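Local coordinates for M152 protein (Murid herpesvirus 1, PDB 4G59), which is a viral MHC class I-like glycoprotein that probably helps the virus evade host immunity by binding host cell-surface ligands of MHC-like fold, at residues E83-M86 with N87-A91; V75-E78 with R79-Y82; Y28-G31 with P32-R36; Q112-G116 with N117-R121. All coordinates share one frame; numbering follows the deposited sequence.

Interaction 1: E83-M86 with N87-A91; sequences EYIM and NVFKA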
loop_
_atom_site.group_PDB
_atom_site.type_symbol
_atom_site.label_atom_id
_atom_site.label_comp_id
_atom_site.label_asym_id
_atom_site.label_seq_id
_atom_site.Cartn_x
_atom_site.Cartn_y
_atom_site.Cartn_z
ATOM N N GLU B 83 0.520 -24.770 -1.455
ATOM C CA GLU B 83 1.355 -25.895 -1.021
ATOM C C GLU B 83 2.452 -25.421 -0.075
ATOM O O GLU B 83 2.608 -25.970 1.009
ATOM C CB GLU B 83 2.006 -26.622 -2.199
ATOM C CG GLU B 83 1.069 -27.017 -3.320
ATOM C CD GLU B 83 0.052 -28.061 -2.919
ATOM O OE1 GLU B 83 0.438 -29.049 -2.262
ATOM O OE2 GLU B 83 -1.137 -27.899 -3.273
ATOM N N TYR B 84 3.201 -24.400 -0.493
ATOM C CA TYR B 84 4.338 -23.899 0.276
ATOM C C TYR B 84 3.931 -23.566 1.697
ATOM O O TYR B 84 4.564 -24.029 2.649
ATOM C CB TYR B 84 4.911 -22.656 -0.393
ATOM C CG TYR B 84 6.034 -21.968 0.356
ATOM C CD1 TYR B 84 6.931 -22.680 1.133
ATOM C CD2 TYR B 84 6.199 -20.594 0.271
ATOM C CE1 TYR B 84 7.966 -22.041 1.803
ATOM C CE2 TYR B 84 7.224 -19.945 0.944
ATOM C CZ TYR B 84 8.099 -20.669 1.707
ATOM O OH TYR B 84 9.115 -20.023 2.371
ATOM N N ILE B 85 2.871 -22.770 1.826
ATOM C CA ILE B 85 2.387 -22.319 3.126
ATOM C C ILE B 85 1.965 -23.486 4.034
ATOM O O ILE B 85 2.391 -23.562 5.198
ATOM C CB ILE B 85 1.234 -21.294 2.972
ATOM C CG1 ILE B 85 1.794 -19.903 2.688
ATOM C CG2 ILE B 85 0.362 -21.265 4.222
ATOM C CD1 ILE B 85 2.671 -19.368 3.807
ATOM N N MET B 86 1.147 -24.393 3.497
ATOM C CA MET B 86 0.683 -25.557 4.252
ATOM C C MET B 86 1.823 -26.513 4.650
ATOM O O MET B 86 1.948 -26.871 5.818
ATOM C CB MET B 86 -0.411 -26.316 3.485
ATOM C CG MET B 86 -1.703 -25.528 3.254
ATOM S SD MET B 86 -2.451 -24.828 4.746
ATOM C CE MET B 86 -3.190 -26.284 5.487
ATOM N N ASN B 87 2.648 -26.911 3.682
ATOM C CA ASN B 87 3.738 -27.865 3.909
ATOM C C ASN B 87 4.924 -27.368 4.744
ATOM O O ASN B 87 5.604 -28.169 5.378
ATOM C CB ASN B 87 4.275 -28.402 2.578
ATOM C CG ASN B 87 3.211 -29.089 1.747
ATOM O OD1 ASN B 87 2.102 -29.344 2.218
ATOM N ND2 ASN B 87 3.549 -29.403 0.499
ATOM N N VAL B 88 5.186 -26.064 4.727
ATOM C CA VAL B 88 6.355 -25.525 5.412
ATOM C C VAL B 88 5.993 -24.653 6.606
ATOM O O VAL B 88 6.530 -24.837 7.698
ATOM C CB VAL B 88 7.288 -24.742 4.456
ATOM C CG1 VAL B 88 8.531 -24.227 5.207
ATOM C CG2 VAL B 88 7.702 -25.618 3.285
ATOM N N PHE B 89 5.261 -23.581 6.363
ATOM C CA PHE B 89 4.846 -22.725 7.463
ATOM C C PHE B 89 3.753 -23.270 8.377
ATOM O O PHE B 89 3.825 -23.154 9.590
ATOM C CB PHE B 89 4.607 -21.305 6.982
ATOM C CG PHE B 89 5.877 -20.560 6.745
ATOM C CD1 PHE B 89 6.478 -19.861 7.768
ATOM C CD2 PHE B 89 6.503 -20.605 5.519
ATOM C CE1 PHE B 89 7.649 -19.192 7.566
ATOM C CE2 PHE B 89 7.681 -19.941 5.317
ATOM C CZ PHE B 89 8.255 -19.234 6.345
ATOM N N LYS B 90 2.729 -23.840 7.763
ATOM C CA LYS B 90 1.647 -24.517 8.459
ATOM C C LYS B 90 0.696 -23.535 9.106
ATOM O O LYS B 90 -0.298 -23.918 9.692
ATOM C CB LYS B 90 2.186 -25.515 9.473
ATOM C CG LYS B 90 2.607 -26.809 8.841
ATOM C CD LYS B 90 3.380 -27.660 9.810
ATOM C CE LYS B 90 3.715 -28.999 9.193
ATOM N NZ LYS B 90 4.407 -28.852 7.891
ATOM N N ALA B 91 1.000 -22.260 8.960
ATOM C CA ALA B 91 0.167 -21.195 9.473
ATOM C C ALA B 91 0.082 -20.270 8.293
ATOM O O ALA B 91 1.058 -20.104 7.578
ATOM C CB ALA B 91 0.824 -20.520 10.632
#
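Two backbone bonds of the i to i+4 kind, Asn-87 N to Glu-83 O at 2.8 Å and Val-88 N to Tyr-84 O, precede a widening of the turn over 87-89, by which Lys-90 N reaches Ile-85 O at 2.6 Å in an i to i+5 bond. Tyr-84 meets both Val-88 and Phe-89. Its CG stands anti to the backbone N (chi1 176°), which sends the ring along the helix toward the later residues. There Val-88 CG2 meets the ring edge near its plane, 3.7 Å from Tyr-84 CD1. Phe-89 lies side by side with the tyrosine and turns its own edge toward the tyrosine face, in an offset edge-to-face pair with planes at 80° and centroids 5.7 Å apart. Its CE2 comes within 3.3 Å of Tyr-84 OH, a hydroxyl that probably hydrogen-bonds to the amide of Gln-112. Ile-85 crosses Phe-89 at an angle, its CD1 4.2 Å from Phe-89 CB. On the exposed side Lys-90 CG packs beside Met-86 O. Tyr-84 also stacks on Tyr-148 and touches Ile-145, tying this helix to helix 142-148. The whole is a helix C-terminus ended by a pi-type turn and a residue of positive phi, here Lys-90, on an MHC-like platform.

Interaction 2: V75-E78 with R79-Y82; sequences VEQE and RFVY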
loop_
_atom_site.group_PDB
_atom_site.type_symbol
_atom_site.label_atom_id
_atom_site.label_comp_id
_atom_site.label_asym_id
_atom_site.label_seq_id
_atom_site.Cartn_x
_atom_site.Cartn_y
_atom_site.Cartn_z
ATOM N N VAL B 75 -2.571 -18.463 -11.746
ATOM C CA VAL B 75 -3.227 -19.695 -11.299
ATOM C C VAL B 75 -2.186 -20.640 -10.717
ATOM O O VAL B 75 -2.423 -21.268 -9.681
ATOM C CB VAL B 75 -4.066 -20.356 -12.417
ATOM C CG1 VAL B 75 -4.360 -21.822 -12.094
ATOM C CG2 VAL B 75 -5.360 -19.589 -12.602
ATOM N N GLU B 76 -1.017 -20.698 -11.351
ATOM C CA GLU B 76 0.071 -21.517 -10.823
ATOM C C GLU B 76 0.560 -20.990 -9.488
ATOM O O GLU B 76 0.780 -21.775 -8.569
ATOM C CB GLU B 76 1.232 -21.631 -11.812
ATOM C CG GLU B 76 2.516 -22.263 -11.236
ATOM C CD GLU B 76 2.341 -23.705 -10.729
ATOM O OE1 GLU B 76 1.300 -24.329 -11.020
ATOM O OE2 GLU B 76 3.252 -24.214 -10.034
ATOM N N GLN B 77 0.722 -19.668 -9.365
ATOM C CA GLN B 77 1.196 -19.101 -8.097
ATOM C C GLN B 77 0.219 -19.416 -6.972
ATOM O O GLN B 77 0.630 -19.635 -5.843
ATOM C CB GLN B 77 1.430 -17.583 -8.172
ATOM C CG GLN B 77 2.447 -17.121 -9.215
ATOM C CD GLN B 77 3.773 -17.860 -9.164
ATOM O OE1 GLN B 77 4.422 -17.953 -8.118
ATOM N NE2 GLN B 77 4.194 -18.371 -10.313
ATOM N N GLU B 78 -1.071 -19.462 -7.279
ATOM C CA GLU B 78 -2.051 -19.734 -6.239
ATOM C C GLU B 78 -1.895 -21.152 -5.674
ATOM O O GLU B 78 -1.869 -21.348 -4.450
ATOM C CB GLU B 78 -3.475 -19.444 -6.729
ATOM C CG GLU B 78 -3.738 -17.956 -6.903
ATOM C CD GLU B 78 -5.189 -17.613 -7.095
ATOM O OE1 GLU B 78 -5.464 -16.475 -7.519
ATOM O OE2 GLU B 78 -6.061 -18.453 -6.801
ATOM N N ARG B 79 -1.775 -22.124 -6.576
ATOM C CA ARG B 79 -1.413 -23.487 -6.220
ATOM C C ARG B 79 -0.064 -23.550 -5.493
ATOM O O ARG B 79 0.029 -24.109 -4.403
ATOM C CB ARG B 79 -1.348 -24.361 -7.476
ATOM C CG ARG B 79 -1.445 -25.843 -7.180
ATOM C CD ARG B 79 -0.844 -26.696 -8.275
ATOM N NE ARG B 79 0.517 -26.294 -8.629
ATOM C CZ ARG B 79 1.603 -26.621 -7.938
ATOM N NH1 ARG B 79 1.497 -27.351 -6.842
ATOM N NH2 ARG B 79 2.798 -26.208 -8.336
ATOM N N PHE B 80 0.977 -22.981 -6.095
ATOM C CA PHE B 80 2.323 -23.079 -5.532
ATOM C C PHE B 80 2.420 -22.515 -4.114
ATOM O O PHE B 80 3.014 -23.127 -3.229
ATOM C CB PHE B 80 3.341 -22.378 -6.446
ATOM C CG PHE B 80 4.705 -22.172 -5.806
ATOM C CD1 PHE B 80 5.504 -23.256 -5.457
ATOM C CD2 PHE B 80 5.190 -20.886 -5.568
ATOM C CE1 PHE B 80 6.771 -23.053 -4.868
ATOM C CE2 PHE B 80 6.451 -20.675 -4.985
ATOM C CZ PHE B 80 7.244 -21.761 -4.631
ATOM N N VAL B 81 1.846 -21.335 -3.913
ATOM C CA VAL B 81 1.950 -20.625 -2.637
ATOM C C VAL B 81 1.106 -21.330 -1.572
ATOM O O VAL B 81 1.454 -21.314 -0.381
ATOM C CB VAL B 81 1.565 -19.115 -2.788
ATOM C CG1 VAL B 81 1.594 -18.411 -1.457
ATOM C CG2 VAL B 81 2.505 -18.409 -3.763
ATOM N N TYR B 82 0.013 -21.963 -2.007
ATOM C CA TYR B 82 -0.825 -22.749 -1.105
ATOM C C TYR B 82 -0.071 -23.968 -0.566
ATOM O O TYR B 82 -0.030 -24.177 0.649
ATOM C CB TYR B 82 -2.129 -23.176 -1.782
ATOM C CG TYR B 82 -2.892 -24.239 -1.020
ATOM C CD1 TYR B 82 -3.572 -23.930 0.151
ATOM C CD2 TYR B 82 -2.935 -25.553 -1.469
ATOM C CE1 TYR B 82 -4.269 -24.900 0.853
ATOM C CE2 TYR B 82 -3.628 -26.528 -0.773
ATOM C CZ TYR B 82 -4.290 -26.194 0.388
ATOM O OH TYR B 82 -4.978 -27.153 1.093
#
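A salt bridge spaced i to i+3 along helix 68-89 joins Glu-76 to Arg-79, and it illustrates how two flexible chains can be locked together on one helix surface. The arginine grips side-on, with one nitrogen for each carboxylate oxygen: NE donates to Glu-76 OE1 at 3.2 Å and NH2 to OE2 at 2.7 Å. Both oxygens are met on their syn side, and both lie close to the guanidinium plane, yet the two flat groups are twisted 38° apart. The bend of Arg-79 at chi3 (52°) swings the guanidinium back to the glutamate, whose own chain folds at chi2 (61°). Glu-76 OE2 also accepts a bond from Ser-152, so this oxygen has two partners. Beneath runs regular backbone bonding, with Phe-80 N to Glu-76 O and Val-81 N to Gln-77 O both at 2.8 Å. Val-81 CG2 presses on that same carbonyl, 3.1 Å from Gln-77 O. The Gln-77 amide and the Phe-80 ring run side by side, OE1 standing 4.0 Å from CD2. On the sheet side of the helix, Gln-77 bonds to Tyr-99 and Phe-80 meets Phe-97 edge-to-face, while Val-81 rests on strands 22-31, 34-40 and 95-103.

Interaction 3: Y28-G31 with P32-R36; sequences YREG and PEMFR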
loop_
_atom_site.group_PDB
_atom_site.type_symbol
_atom_site.label_atom_id
_atom_site.label_comp_id
_atom_site.label_asym_id
_atom_site.label_seq_id
_atom_site.Cartn_x
_atom_site.Cartn_y
_atom_site.Cartn_z
ATOM N N TYR B 28 0.723 -11.930 -3.988
ATOM C CA TYR B 28 0.641 -11.730 -2.557
ATOM C C TYR B 28 -0.470 -12.597 -2.020
ATOM O O TYR B 28 -1.664 -12.367 -2.326
ATOM C CB TYR B 28 0.299 -10.262 -2.279
ATOM C CG TYR B 28 -0.037 -9.946 -0.829
ATOM C CD1 TYR B 28 0.703 -10.481 0.215
ATOM C CD2 TYR B 28 -1.074 -9.070 -0.510
ATOM C CE1 TYR B 28 0.408 -10.183 1.529
ATOM C CE2 TYR B 28 -1.368 -8.763 0.816
ATOM C CZ TYR B 28 -0.624 -9.324 1.823
ATOM O OH TYR B 28 -0.919 -9.025 3.142
ATOM N N ARG B 29 -0.093 -13.584 -1.216
ATOM C CA ARG B 29 -1.083 -14.394 -0.527
ATOM C C ARG B 29 -1.375 -13.788 0.828
ATOM O O ARG B 29 -0.511 -13.738 1.705
ATOM C CB ARG B 29 -0.623 -15.834 -0.355
ATOM C CG ARG B 29 -1.714 -16.699 0.236
ATOM C CD ARG B 29 -1.253 -18.113 0.472
ATOM N NE ARG B 29 -2.407 -18.976 0.685
ATOM C CZ ARG B 29 -2.965 -19.188 1.873
ATOM N NH1 ARG B 29 -2.469 -18.612 2.970
ATOM N NH2 ARG B 29 -4.022 -19.982 1.958
ATOM N N GLU B 30 -2.612 -13.347 0.980
ATOM C CA GLU B 30 -3.069 -12.632 2.159
ATOM C C GLU B 30 -3.737 -13.603 3.132
ATOM O O GLU B 30 -3.543 -13.531 4.356
ATOM C CB GLU B 30 -4.077 -11.593 1.691
ATOM C CG GLU B 30 -4.591 -10.679 2.741
ATOM C CD GLU B 30 -5.652 -9.774 2.188
ATOM O OE1 GLU B 30 -6.431 -10.246 1.329
ATOM O OE2 GLU B 30 -5.706 -8.597 2.605
ATOM N N GLY B 31 -4.548 -14.496 2.574
ATOM C CA GLY B 31 -5.191 -15.539 3.346
ATOM C C GLY B 31 -5.653 -16.678 2.457
ATOM O O GLY B 31 -5.262 -16.753 1.297
ATOM N N PRO B 32 -6.484 -17.578 3.006
ATOM C CA PRO B 32 -7.021 -18.724 2.257
ATOM C C PRO B 32 -7.733 -18.273 0.993
ATOM O O PRO B 32 -8.704 -17.538 1.095
ATOM C CB PRO B 32 -8.035 -19.321 3.233
ATOM C CG PRO B 32 -7.468 -18.977 4.608
ATOM C CD PRO B 32 -6.872 -17.600 4.432
ATOM N N GLU B 33 -7.248 -18.698 -0.168
ATOM C CA GLU B 33 -7.815 -18.276 -1.451
ATOM C C GLU B 33 -7.978 -16.757 -1.579
ATOM O O GLU B 33 -8.916 -16.269 -2.227
ATOM C CB GLU B 33 -9.132 -18.999 -1.723
ATOM C CG GLU B 33 -8.958 -20.500 -1.847
ATOM C CD GLU B 33 -10.250 -21.224 -2.113
ATOM O OE1 GLU B 33 -11.301 -20.570 -2.259
ATOM O OE2 GLU B 33 -10.208 -22.466 -2.186
ATOM N N MET B 34 -7.052 -16.024 -0.960
ATOM C CA MET B 34 -7.057 -14.567 -1.019
ATOM C C MET B 34 -5.712 -14.060 -1.529
ATOM O O MET B 34 -4.741 -13.949 -0.769
ATOM C CB MET B 34 -7.399 -13.959 0.340
ATOM C CG MET B 34 -8.761 -14.354 0.849
ATOM S SD MET B 34 -10.113 -13.386 0.166
ATOM C CE MET B 34 -9.818 -11.863 1.056
ATOM N N PHE B 35 -5.671 -13.761 -2.825
ATOM C CA PHE B 35 -4.455 -13.302 -3.475
ATOM C C PHE B 35 -4.665 -11.944 -4.148
ATOM O O PHE B 35 -5.747 -11.642 -4.671
ATOM C CB PHE B 35 -3.978 -14.320 -4.535
ATOM C CG PHE B 35 -3.582 -15.667 -3.972
ATOM C CD1 PHE B 35 -2.243 -16.010 -3.843
ATOM C CD2 PHE B 35 -4.549 -16.594 -3.583
ATOM C CE1 PHE B 35 -1.875 -17.255 -3.321
ATOM C CE2 PHE B 35 -4.188 -17.850 -3.062
ATOM C CZ PHE B 35 -2.862 -18.177 -2.930
ATOM N N ARG B 36 -3.631 -11.112 -4.122
ATOM C CA ARG B 36 -3.630 -9.941 -4.974
ATOM C C ARG B 36 -2.538 -10.197 -6.001
ATOM O O ARG B 36 -1.372 -10.389 -5.638
ATOM C CB ARG B 36 -3.354 -8.665 -4.182
ATOM C CG ARG B 36 -3.512 -7.360 -5.008
ATOM C CD ARG B 36 -2.753 -6.196 -4.370
ATOM N NE ARG B 36 -1.333 -6.521 -4.337
ATOM C CZ ARG B 36 -0.479 -6.083 -3.420
ATOM N NH1 ARG B 36 -0.912 -5.280 -2.453
ATOM N NH2 ARG B 36 0.810 -6.453 -3.469
HETATM O O HOH W 1 -4.606 -20.625 -0.598
#
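One face of the Phe-35 ring is taken by the aliphatic part of Arg-29, whose CG sits 4.0 Å from the ring centroid, 29° off the normal, in a CH-pi contact. The guanidinium beyond it stands nearly upright to that ring, the planes 80° apart; Gly-31 O lies over its centre and a water meets its edge in plane. Across the hairpin's other surface, Tyr-28 CD2 sits over the centre of the Arg-36 guanidinium, 4.2 Å above its plane. This is a beta hairpin, strands 22-31 and 34-40 of the MHC-like sheet, closed by a type II turn from Gly-31 to Met-34. A classic beta bulge interrupts it: Glu-30 and Gly-31 both face Met-34, whose O accepts Glu-30 N at 2.8 Å and, weakly, Gly-31 N. Farther from the turn, Tyr-28 and Arg-36 form a hydrogen-bonded pair, Arg-36 N meeting Tyr-28 O at 2.9 Å. Arg-29 and Phe-35 share the sheet surface that faces helix 68-89, where both touch Val-81. Glu-30 instead bonds through OE2 to an aromatic side chain of the other protein's chain, and Tyr-28 packs on an aromatic group there. With its chain extended from CG to NE, Arg-29 spans from the ring to the turn: NH2 donates to the water at 2.7 Å, and Glu-33 N donates to the same water at 3.3 Å.

Interaction 4: Q112-G116 with N117-R121; sequences QMMDG and NTLTR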
loop_
_atom_site.group_PDB
_atom_site.type_symbol
_atom_site.label_atom_id
_atom_site.label_comp_id
_atom_site.label_asym_id
_atom_site.label_seq_id
_atom_site.Cartn_x
_atom_site.Cartn_y
_atom_site.Cartn_z
ATOM N N GLN B 112 11.227 -13.096 -2.694
ATOM C CA GLN B 112 10.253 -13.596 -1.724
ATOM C C GLN B 112 10.290 -12.646 -0.539
ATOM O O GLN B 112 11.373 -12.378 -0.000
ATOM C CB GLN B 112 10.635 -15.012 -1.258
ATOM C CG GLN B 112 9.596 -15.732 -0.380
ATOM C CD GLN B 112 10.126 -17.050 0.213
ATOM O OE1 GLN B 112 11.204 -17.531 -0.158
ATOM N NE2 GLN B 112 9.374 -17.624 1.143
ATOM N N MET B 113 9.127 -12.124 -0.143
ATOM C CA MET B 113 9.066 -11.248 1.023
ATOM C C MET B 113 8.043 -11.692 2.061
ATOM O O MET B 113 6.941 -12.146 1.717
ATOM C CB MET B 113 8.799 -9.793 0.623
ATOM C CG MET B 113 9.860 -9.176 -0.249
ATOM S SD MET B 113 9.479 -9.359 -2.004
ATOM C CE MET B 113 10.199 -7.823 -2.619
ATOM N N MET B 114 8.418 -11.549 3.326
ATOM C CA MET B 114 7.474 -11.731 4.426
ATOM C C MET B 114 7.522 -10.544 5.364
ATOM O O MET B 114 8.602 -10.162 5.820
ATOM C CB MET B 114 7.767 -13.013 5.223
ATOM C CG MET B 114 7.218 -14.280 4.573
ATOM S SD MET B 114 7.205 -15.769 5.616
ATOM C CE MET B 114 6.730 -16.885 4.303
ATOM N N ASP B 115 6.358 -9.959 5.646
ATOM C CA ASP B 115 6.272 -8.885 6.640
ATOM C C ASP B 115 7.224 -7.705 6.400
ATOM O O ASP B 115 7.873 -7.218 7.336
ATOM C CB ASP B 115 6.453 -9.459 8.058
ATOM C CG ASP B 115 5.375 -10.472 8.412
ATOM O OD1 ASP B 115 4.347 -10.507 7.716
ATOM O OD2 ASP B 115 5.534 -11.224 9.390
ATOM N N GLY B 116 7.308 -7.255 5.150
ATOM C CA GLY B 116 8.186 -6.154 4.798
ATOM C C GLY B 116 9.648 -6.541 4.593
ATOM O O GLY B 116 10.447 -5.718 4.157
ATOM N N ASN B 117 10.006 -7.781 4.911
ATOM C CA ASN B 117 11.397 -8.231 4.798
ATOM C C ASN B 117 11.600 -9.111 3.578
ATOM O O ASN B 117 10.829 -10.043 3.367
ATOM C CB ASN B 117 11.822 -9.045 6.036
ATOM C CG ASN B 117 11.832 -8.229 7.319
ATOM O OD1 ASN B 117 12.419 -7.143 7.386
ATOM N ND2 ASN B 117 11.177 -8.758 8.354
ATOM N N THR B 118 12.648 -8.836 2.800
ATOM C CA THR B 118 13.066 -9.736 1.721
ATOM C C THR B 118 13.904 -10.906 2.267
ATOM O O THR B 118 14.951 -10.689 2.869
ATOM C CB THR B 118 13.877 -8.995 0.646
ATOM O OG1 THR B 118 13.100 -7.907 0.129
ATOM C CG2 THR B 118 14.232 -9.930 -0.498
ATOM N N LEU B 119 13.439 -12.138 2.050
ATOM C CA LEU B 119 14.132 -13.329 2.541
ATOM C C LEU B 119 15.082 -13.960 1.525
ATOM O O LEU B 119 16.175 -14.392 1.891
ATOM C CB LEU B 119 13.128 -14.394 2.960
ATOM C CG LEU B 119 11.888 -13.927 3.708
ATOM C CD1 LEU B 119 10.903 -15.073 3.856
ATOM C CD2 LEU B 119 12.284 -13.354 5.053
ATOM N N THR B 120 14.653 -14.052 0.266
ATOM C CA THR B 120 15.435 -14.742 -0.754
ATOM C C THR B 120 15.431 -14.037 -2.115
ATOM O O THR B 120 14.408 -13.468 -2.527
ATOM C CB THR B 120 14.918 -16.177 -0.975
ATOM O OG1 THR B 120 13.537 -16.138 -1.346
ATOM C CG2 THR B 120 15.061 -17.019 0.266
ATOM N N ARG B 121 16.571 -14.083 -2.807
ATOM C CA ARG B 121 16.652 -13.641 -4.197
ATOM C C ARG B 121 17.138 -14.801 -5.072
ATOM O O ARG B 121 18.234 -15.339 -4.853
ATOM C CB ARG B 121 17.599 -12.442 -4.353
ATOM C CG ARG B 121 17.403 -11.709 -5.671
ATOM C CD ARG B 121 18.613 -10.925 -6.150
ATOM N NE ARG B 121 19.059 -9.902 -5.211
ATOM C CZ ARG B 121 20.141 -10.028 -4.446
ATOM N NH1 ARG B 121 20.877 -11.134 -4.516
ATOM N NH2 ARG B 121 20.492 -9.057 -3.611
#
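Met-114 and Leu-119 meet at a slant, the thioether chain of one passing across the methyl end of the other with Met-114 CG 3.8 Å from Leu-119 CD1. With Leu-119 CG beside its own backbone N (chi1 -41°), this branch is directed back over the neighbouring strand. Met-113 and Thr-118, by contrast, lie alongside each other and point the same way, CG of the methionine 3.5 Å from OG1 of the threonine. Gln-112 and Thr-120 form a third arrangement: the extended glutamine crosses the threonine, bringing its amide end beside the OG1 hydroxyl. The hairpin of strands 106-114 and 117-123 sets up these meetings. Met-114 and Asn-117 close a type I' turn, Met-114 N bonding to Asn-117 O at 2.8 Å and Asn-117 N returning to Met-114 O at 2.9 Å. A beta bulge near Leu-119 shifts the register, so Gln-112 O takes Leu-119 N at 2.9 Å while Gln-112 N bonds to Thr-120 O. At the turn, Asp-115 OD2 pairs with Arg-93 and hydrogen-bonds to a polar side chain of the other protein's chain, whose basic side chain pairs with OD1; Asn-117 ND2 bonds to a polar group there. The chemistry is thus divided: Met-114 with Leu-119 is apolar, the other pairs mix apolar and polar groups, and the tip offers the partner a carboxylate, its negative charge probably stabilised by two basic neighbours, and an amide.

How the interactions relate
Interactions 1 and 2 follow one another on helix 68-89, whereas interactions 3 and 4 are hairpins of the same eight-stranded sheet. Interaction 3 is the most buried. The helix and the 28-36 hairpin meet through Val-81 of interaction 2, the Phe-35 ring and the aliphatic part of Arg-29. Interaction 1 touches interaction 3 lightly, Ile-85 on Arg-29, and also reaches interaction 4, through Phe-89 on Met-114 and a probable hydrogen bond of Tyr-84 with Gln-112. Interactions 2 and 4 do not touch, and neither do 3 and 4. The chemistry follows place: a salt bridge on the helix surface, aromatic pairing at the helix end, and bulged strand pairing in both hairpins, which also reach the partner protein.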